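PDB 1KPG: cyclopropane mycolic acid synthase 1 from Mycobacterium tuberculosis, which converts a double bond at the distal position of an alpha mycolic acid into a cyclopropane ring with a methylene group from S-adenosyl-L-methionine. Local coordinates for residues A14-S19 with E198-G203; D20-L25 with G248-L253. One frame throughout, in Å; residues are numbered along the deposited sequence.

How the contacts relate
Segments 14-19 and 20-25 follow each other directly in the chain, and each meets a partner from far along the sequence, 198-203 in contact 1 and 248-253 in contact 2. The centres of the two contacts lie about 15 Å apart on the same side of the protein. Phe23 joins them, its CZ coming within 3.2 Å of His15 O and its CE1 within 3.8 Å of Leu18 CB. Tyr262 of helix 256-274 packs against both His15 and Phe22. Contact 1 touches S-adenosyl-L-homocysteine and the cetyl-trimethyl-ammonium molecule directly, whereas at contact 2 the Phe22 side chain is still about 12 Å from the detergent and 13 Å from the cofactor product.

Contact 1 (A14-S19 with E198-G203); sequences AHYDLS and EIFPGG. With 16A (cetyl-trimethyl-ammonium), chain G; SAH (S-adenosyl-L-homocysteine), chain F.
His15 sets its imidazole against CE2 of Phe200. This atom stands over the centre of the imidazole, 3.3 Å above its plane, and the two planes are inclined at 33°, an oblique meeting of the rings. With CG of His15 anti to its backbone N (chi1 -174°), the ring reaches across to segment 198-203, where ND1 donates a hydrogen bond of 3.0 Å to Ile199 O. This bond is bent: the donor sits above the carbonyl plane, and the oxygen is tilted out of the imidazole plane. A bridging water donates to the same oxygen and, more weakly, to Ala14 O. The other ring nitrogen, NE2, is hydrogen-bonded to Tyr33 OH, so both nitrogens are held and the rotation of the ring is fixed. CG2 of Ile199 lies 3.4 Å from His15 CE1 and over one face of Phe200, offset toward the rim. The other face of Phe200 carries the detergent chain, whose C14 lies 3.4 Å above the ring centre.

Tyr16 is layered differently. The ribose of S-adenosyl-L-homocysteine covers one face of its ring, with C3' over the centre, and His15 CD2 lies over the opposite face toward the rim. Tyr16 OH is hydrogen-bonded to His141 NE2 and stands 3.3 Å from both C5' of the cofactor product and C17 on the detergent ammonium head, placing the phenol where cofactor and lipid-like ligand meet. Beyond the aromatic groups, Ala14 CB approaches Pro201 CG at 4.4 Å, at the edge of the contact. The arrangement thus joins the C-terminal end of helix 9-16 to the type II beta turn Phe200-Gly203, in the chain running on from helix 185-199, while helix 256-274 flanks it through Tyr262 and Tyr265.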
loop_
_atom_site.group_PDB
_atom_site.type_symbol
_atom_site.label_atom_id
_atom_site.label_comp_id
_atom_site.label_asym_id
_atom_site.label_seq_id
_atom_site.Cartn_x
_atom_site.Cartn_y
_atom_site.Cartn_z
ATOM N N ALA A 14 8.115 12.616 -2.603
ATOM C CA ALA A 14 9.484 12.591 -2.091
ATOM C C ALA A 14 10.018 11.154 -2.109
ATOM O O ALA A 14 11.220 10.923 -2.289
ATOM C CB ALA A 14 9.530 13.162 -0.664
ATOM N N HIS A 15 9.125 10.187 -1.926
ATOM C CA HIS A 15 9.526 8.789 -1.946
ATOM C C HIS A 15 9.317 8.149 -3.325
ATOM O O HIS A 15 10.287 7.802 -4.001
ATOM C CB HIS A 15 8.744 7.973 -0.910
ATOM C CG HIS A 15 9.214 6.555 -0.780
ATOM N ND1 HIS A 15 10.151 6.161 0.152
ATOM C CD2 HIS A 15 8.922 5.450 -1.507
ATOM C CE1 HIS A 15 10.416 4.878 -0.007
ATOM N NE2 HIS A 15 9.684 4.422 -1.007
ATOM N N TYR A 16 8.055 8.021 -3.738
ATOM C CA TYR A 16 7.707 7.358 -5.000
ATOM C C TYR A 16 8.208 7.950 -6.315
ATOM O O TYR A 16 8.300 7.230 -7.312
ATOM C CB TYR A 16 6.188 7.139 -5.074
ATOM C CG TYR A 16 5.652 6.442 -3.836
ATOM C CD1 TYR A 16 5.027 7.167 -2.823
ATOM C CD2 TYR A 16 5.864 5.079 -3.632
ATOM C CE1 TYR A 16 4.636 6.561 -1.637
ATOM C CE2 TYR A 16 5.477 4.458 -2.444
ATOM C CZ TYR A 16 4.866 5.208 -1.448
ATOM O OH TYR A 16 4.514 4.611 -0.256
ATOM N N ASP A 17 8.534 9.240 -6.332
ATOM C CA ASP A 17 9.033 9.843 -7.563
ATOM C C ASP A 17 10.551 9.937 -7.596
ATOM O O ASP A 17 11.107 10.785 -8.282
ATOM C CB ASP A 17 8.430 11.235 -7.785
ATOM C CG ASP A 17 7.044 11.170 -8.387
ATOM O OD1 ASP A 17 6.690 10.098 -8.928
ATOM O OD2 ASP A 17 6.318 12.186 -8.331
ATOM N N LEU A 18 11.209 9.053 -6.855
ATOM C CA LEU A 18 12.664 9.019 -6.803
ATOM C C LEU A 18 13.189 8.658 -8.190
ATOM O O LEU A 18 14.061 9.339 -8.728
ATOM C CB LEU A 18 13.115 7.974 -5.779
ATOM C CG LEU A 18 14.554 8.037 -5.261
ATOM C CD1 LEU A 18 14.785 9.390 -4.575
ATOM C CD2 LEU A 18 14.801 6.891 -4.283
ATOM N N SER A 19 12.627 7.594 -8.764
ATOM C CA SER A 19 13.010 7.102 -10.084
ATOM C C SER A 19 12.485 5.682 -10.294
ATOM O O SER A 19 12.837 4.775 -9.541
ATOM C CB SER A 19 14.535 7.087 -10.221
ATOM O OG SER A 19 14.939 6.195 -11.242
ATOM N N GLU A 198 13.148 10.014 7.099
ATOM C CA GLU A 198 14.030 9.839 5.947
ATOM C C GLU A 198 13.473 9.014 4.790
ATOM O O GLU A 198 14.002 9.072 3.678
ATOM C CB GLU A 198 15.364 9.234 6.403
ATOM C CG GLU A 198 16.198 10.163 7.274
ATOM C CD GLU A 198 17.552 9.573 7.646
ATOM O OE1 GLU A 198 18.238 9.024 6.755
ATOM O OE2 GLU A 198 17.938 9.670 8.829
ATOM N N ILE A 199 12.408 8.259 5.037
ATOM C CA ILE A 199 11.826 7.432 3.984
ATOM C C ILE A 199 10.419 7.861 3.582
ATOM O O ILE A 199 10.158 8.131 2.407
ATOM C CB ILE A 199 11.783 5.951 4.407
ATOM C CG1 ILE A 199 13.134 5.536 5.006
ATOM C CG2 ILE A 199 11.474 5.076 3.201
ATOM C CD1 ILE A 199 14.327 5.786 4.090
ATOM N N PHE A 200 9.510 7.907 4.551
ATOM C CA PHE A 200 8.134 8.302 4.272
ATOM C C PHE A 200 7.716 9.553 5.036
ATOM O O PHE A 200 7.011 9.466 6.040
ATOM C CB PHE A 200 7.176 7.159 4.614
ATOM C CG PHE A 200 7.448 5.893 3.853
ATOM C CD1 PHE A 200 7.882 4.747 4.517
ATOM C CD2 PHE A 200 7.279 5.846 2.472
ATOM C CE1 PHE A 200 8.140 3.572 3.822
ATOM C CE2 PHE A 200 7.536 4.664 1.761
ATOM C CZ PHE A 200 7.967 3.529 2.441
ATOM N N PRO A 201 8.149 10.736 4.575
ATOM C CA PRO A 201 7.778 11.980 5.261
ATOM C C PRO A 201 6.257 12.042 5.408
ATOM O O PRO A 201 5.530 11.733 4.464
ATOM C CB PRO A 201 8.302 13.067 4.323
ATOM C CG PRO A 201 9.461 12.403 3.644
ATOM C CD PRO A 201 8.948 11.014 3.371
ATOM N N GLY A 202 5.784 12.426 6.589
ATOM C CA GLY A 202 4.349 12.513 6.823
ATOM C C GLY A 202 3.689 11.177 7.116
ATOM O O GLY A 202 2.496 11.119 7.423
ATOM N N GLY A 203 4.462 10.098 7.028
ATOM C CA GLY A 203 3.915 8.777 7.286
ATOM C C GLY A 203 3.477 8.580 8.723
ATOM O O GLY A 203 4.074 9.135 9.641
HETATM C C1 16A G . 7.483 -1.694 4.462
HETATM C C2 16A G . 7.224 -0.415 5.262
HETATM C C3 16A G . 7.164 -0.698 6.772
HETATM C C4 16A G . 6.895 0.524 7.661
HETATM C C5 16A G . 6.878 0.134 9.150
HETATM C C6 16A G . 6.608 1.279 10.149
HETATM C C7 16A G . 7.426 2.598 10.091
HETATM C C8 16A G . 6.761 3.969 9.813
HETATM C C9 16A G . 5.227 4.145 9.932
HETATM C C10 16A G . 4.470 3.978 8.618
HETATM C C11 16A G . 4.303 5.203 7.682
HETATM C C12 16A G . 4.583 5.086 6.163
HETATM C C13 16A G . 4.213 3.752 5.473
HETATM C C14 16A G . 4.516 3.722 3.973
HETATM C C15 16A G . 4.324 2.276 3.476
HETATM C C16 16A G . 4.706 2.177 1.982
HETATM N N1 16A G . 4.625 0.960 1.179
HETATM C C17 16A G . 5.157 1.374 -0.171
HETATM C C18 16A G . 5.491 -0.189 1.668
HETATM C C19 16A G . 3.186 0.541 0.959
HETATM N N SAH F . -1.157 0.106 -3.898
HETATM C CA SAH F . 0.132 0.017 -4.589
HETATM C CB SAH F . 1.085 1.160 -4.195
HETATM C CG SAH F . 1.457 1.303 -2.700
HETATM S SD SAH F . 2.621 2.658 -2.380
HETATM C C SAH F . 0.821 -1.322 -4.306
HETATM O O SAH F . 0.399 -2.007 -3.351
HETATM O OXT SAH F . 1.783 -1.666 -5.032
HETATM C "C5'" SAH F . 1.574 3.941 -1.622
HETATM C "C4'" SAH F . 0.640 4.534 -2.669
HETATM O "O4'" SAH F . -0.466 5.306 -2.132
HETATM C "C3'" SAH F . 1.343 5.443 -3.676
HETATM O "O3'" SAH F . 0.886 5.094 -4.996
HETATM C "C2'" SAH F . 0.901 6.830 -3.258
HETATM O "O2'" SAH F . 1.008 7.752 -4.339
HETATM C "C1'" SAH F . -0.499 6.567 -2.826
HETATM N N9 SAH F . -1.124 7.607 -1.990
HETATM C C8 SAH F . -0.691 8.193 -0.685
HETATM N N7 SAH F . -1.490 9.094 -0.211
HETATM C C5 SAH F . -2.515 9.161 -1.183
HETATM C C6 SAH F . -3.708 9.951 -1.273
HETATM N N6 SAH F . -4.062 10.845 -0.331
HETATM N N1 SAH F . -4.518 9.776 -2.371
HETATM C C2 SAH F . -4.179 8.882 -3.326
HETATM N N3 SAH F . -3.098 8.085 -3.361
HETATM C C4 SAH F . -2.297 8.271 -2.255
HETATM O O HOH W 1 11.630 10.086 0.790
#

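Contact 2 (D20-L25 with G248-L253); sequences DDFFRL and GQAIAL
Leu25 reaches across to the 248-253 helix and carries much of the apolar packing. The contact has no hydrogen bond between the two segments. The CD1 methyl of Leu25 lies against the helix backbone, 3.6 Å from Ala250 CA and 3.8 Å from Gln249 C, a close approach to the main chain that is consistent with the small side chain of Ala250. The same methyl lies 4.0 Å from Ala250 CB. The second branch, CD2, touches Gln249 CB at 3.9 Å; here the two side chains cross at about a right angle, and it is the aliphatic base of the glutamine that makes the contact. The CG of Leu25 is anti to its carbonyl carbon (chi1 -63°), with the chain extended beyond (chi2 177°), and this carries CD1 out to the helix.

Leu253 answers from the other side of the interface through one methyl. Its CD2 rests 3.8 Å from Asp21 CB, near the exposed border of the contact, and completes the apolar cluster at 4.2 Å from Leu25 CD1. Thus it is the methylene of Asp21, not its carboxylate, that meets the leucine.

The single aromatic contribution comes from Phe22, which presents the edge of its ring: CE1 meets Ala250 CB at 4.0 Å, with the methyl near the ring plane. The ring also packs edge-to-face with Tyr262, so it touches both Ala250 and helix 256-274. Ala250 itself touches Tyr259 of that helix.

The contact is apolar packing of helix 20-23 and the residues just after it against helix 247-253, beside helix 256-274. All three are helical elements outside the seven-stranded sheet of the Rossmann-like methyltransferase fold, and the bound S-adenosyl-L-homocysteine is about 13 Å from the Phe22 side chain.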
loop_
_atom_site.group_PDB
_atom_site.type_symbol
_atom_site.label_atom_id
_atom_site.label_comp_id
_atom_site.label_asym_id
_atom_site.label_seq_id
_atom_site.Cartn_x
_atom_site.Cartn_y
_atom_site.Cartn_z
ATOM N N ASP A 20 11.657 5.478 -11.315
ATOM C CA ASP A 20 11.125 4.141 -11.584
ATOM C C ASP A 20 12.232 3.107 -11.732
ATOM O O ASP A 20 12.115 1.982 -11.235
ATOM C CB ASP A 20 10.278 4.133 -12.861
ATOM C CG ASP A 20 8.923 4.781 -12.665
ATOM O OD1 ASP A 20 8.113 4.763 -13.619
ATOM O OD2 ASP A 20 8.671 5.304 -11.559
ATOM N N ASP A 21 13.302 3.486 -12.425
ATOM C CA ASP A 21 14.418 2.578 -12.645
ATOM C C ASP A 21 15.064 2.136 -11.338
ATOM O O ASP A 21 15.601 1.033 -11.250
ATOM C CB ASP A 21 15.458 3.233 -13.558
ATOM C CG ASP A 21 15.028 3.240 -15.017
ATOM O OD1 ASP A 21 15.531 4.093 -15.781
ATOM O OD2 ASP A 21 14.199 2.385 -15.406
ATOM N N PHE A 22 15.005 2.990 -10.320
ATOM C CA PHE A 22 15.582 2.654 -9.024
ATOM C C PHE A 22 14.718 1.612 -8.335
ATOM O O PHE A 22 15.218 0.592 -7.857
ATOM C CB PHE A 22 15.673 3.883 -8.122
ATOM C CG PHE A 22 16.212 3.579 -6.747
ATOM C CD1 PHE A 22 17.552 3.246 -6.568
ATOM C CD2 PHE A 22 15.371 3.585 -5.636
ATOM C CE1 PHE A 22 18.046 2.919 -5.302
ATOM C CE2 PHE A 22 15.855 3.261 -4.371
ATOM C CZ PHE A 22 17.194 2.927 -4.204
ATOM N N PHE A 23 13.417 1.875 -8.270
ATOM C CA PHE A 23 12.511 0.934 -7.630
ATOM C C PHE A 23 12.561 -0.399 -8.366
ATOM O O PHE A 23 12.462 -1.457 -7.750
ATOM C CB PHE A 23 11.086 1.500 -7.589
ATOM C CG PHE A 23 10.915 2.608 -6.581
ATOM C CD1 PHE A 23 10.834 3.939 -6.986
ATOM C CD2 PHE A 23 10.898 2.321 -5.218
ATOM C CE1 PHE A 23 10.743 4.971 -6.042
ATOM C CE2 PHE A 23 10.808 3.340 -4.265
ATOM C CZ PHE A 23 10.733 4.670 -4.678
ATOM N N ARG A 24 12.747 -0.342 -9.682
ATOM C CA ARG A 24 12.838 -1.557 -10.482
ATOM C C ARG A 24 13.974 -2.461 -10.017
ATOM O O ARG A 24 13.992 -3.644 -10.334
ATOM C CB ARG A 24 13.045 -1.219 -11.962
ATOM C CG ARG A 24 11.767 -1.143 -12.764
ATOM C CD ARG A 24 12.053 -1.140 -14.259
ATOM N NE ARG A 24 10.874 -1.534 -15.013
ATOM C CZ ARG A 24 10.393 -2.771 -15.055
ATOM N NH1 ARG A 24 10.989 -3.749 -14.389
ATOM N NH2 ARG A 24 9.297 -3.028 -15.750
ATOM N N LEU A 25 14.914 -1.900 -9.263
ATOM C CA LEU A 25 16.053 -2.663 -8.759
ATOM C C LEU A 25 15.722 -3.618 -7.611
ATOM O O LEU A 25 16.532 -4.482 -7.275
ATOM C CB LEU A 25 17.182 -1.713 -8.333
ATOM C CG LEU A 25 17.777 -0.854 -9.451
ATOM C CD1 LEU A 25 18.819 0.084 -8.878
ATOM C CD2 LEU A 25 18.390 -1.751 -10.514
ATOM N N GLY A 248 25.556 -1.599 -7.450
ATOM C CA GLY A 248 26.204 -0.820 -8.490
ATOM C C GLY A 248 25.229 0.042 -9.272
ATOM O O GLY A 248 25.454 1.242 -9.456
ATOM N N GLN A 249 24.145 -0.564 -9.745
ATOM C CA GLN A 249 23.143 0.173 -10.504
ATOM C C GLN A 249 22.424 1.181 -9.627
ATOM O O GLN A 249 21.991 2.228 -10.100
ATOM C CB GLN A 249 22.115 -0.782 -11.122
ATOM C CG GLN A 249 22.442 -1.217 -12.543
ATOM C CD GLN A 249 22.646 -0.041 -13.477
ATOM O OE1 GLN A 249 23.662 0.650 -13.407
ATOM N NE2 GLN A 249 21.673 0.203 -14.347
ATOM N N ALA A 250 22.294 0.861 -8.345
ATOM C CA ALA A 250 21.613 1.751 -7.415
ATOM C C ALA A 250 22.380 3.058 -7.264
ATOM O O ALA A 250 21.815 4.145 -7.407
ATOM C CB ALA A 250 21.466 1.069 -6.067
ATOM N N ILE A 251 23.672 2.948 -6.978
ATOM C CA ILE A 251 24.514 4.123 -6.808
ATOM C C ILE A 251 24.626 4.897 -8.117
ATOM O O ILE A 251 24.555 6.127 -8.122
ATOM C CB ILE A 251 25.912 3.710 -6.302
ATOM C CG1 ILE A 251 25.786 3.179 -4.870
ATOM C CG2 ILE A 251 26.880 4.891 -6.369
ATOM C CD1 ILE A 251 27.042 2.543 -4.324
ATOM N N ALA A 252 24.775 4.174 -9.226
ATOM C CA ALA A 252 24.884 4.802 -10.539
ATOM C C ALA A 252 23.613 5.571 -10.893
ATOM O O ALA A 252 23.681 6.710 -11.344
ATOM C CB ALA A 252 25.170 3.748 -11.605
ATOM N N LEU A 253 22.452 4.954 -10.699
ATOM C CA LEU A 253 21.193 5.625 -11.003
ATOM C C LEU A 253 20.907 6.725 -9.987
ATOM O O LEU A 253 20.346 7.764 -10.327
ATOM C CB LEU A 253 20.042 4.616 -11.022
ATOM C CG LEU A 253 19.620 4.025 -12.374
ATOM C CD1 LEU A 253 20.821 3.827 -13.288
ATOM C CD2 LEU A 253 18.904 2.710 -12.131
#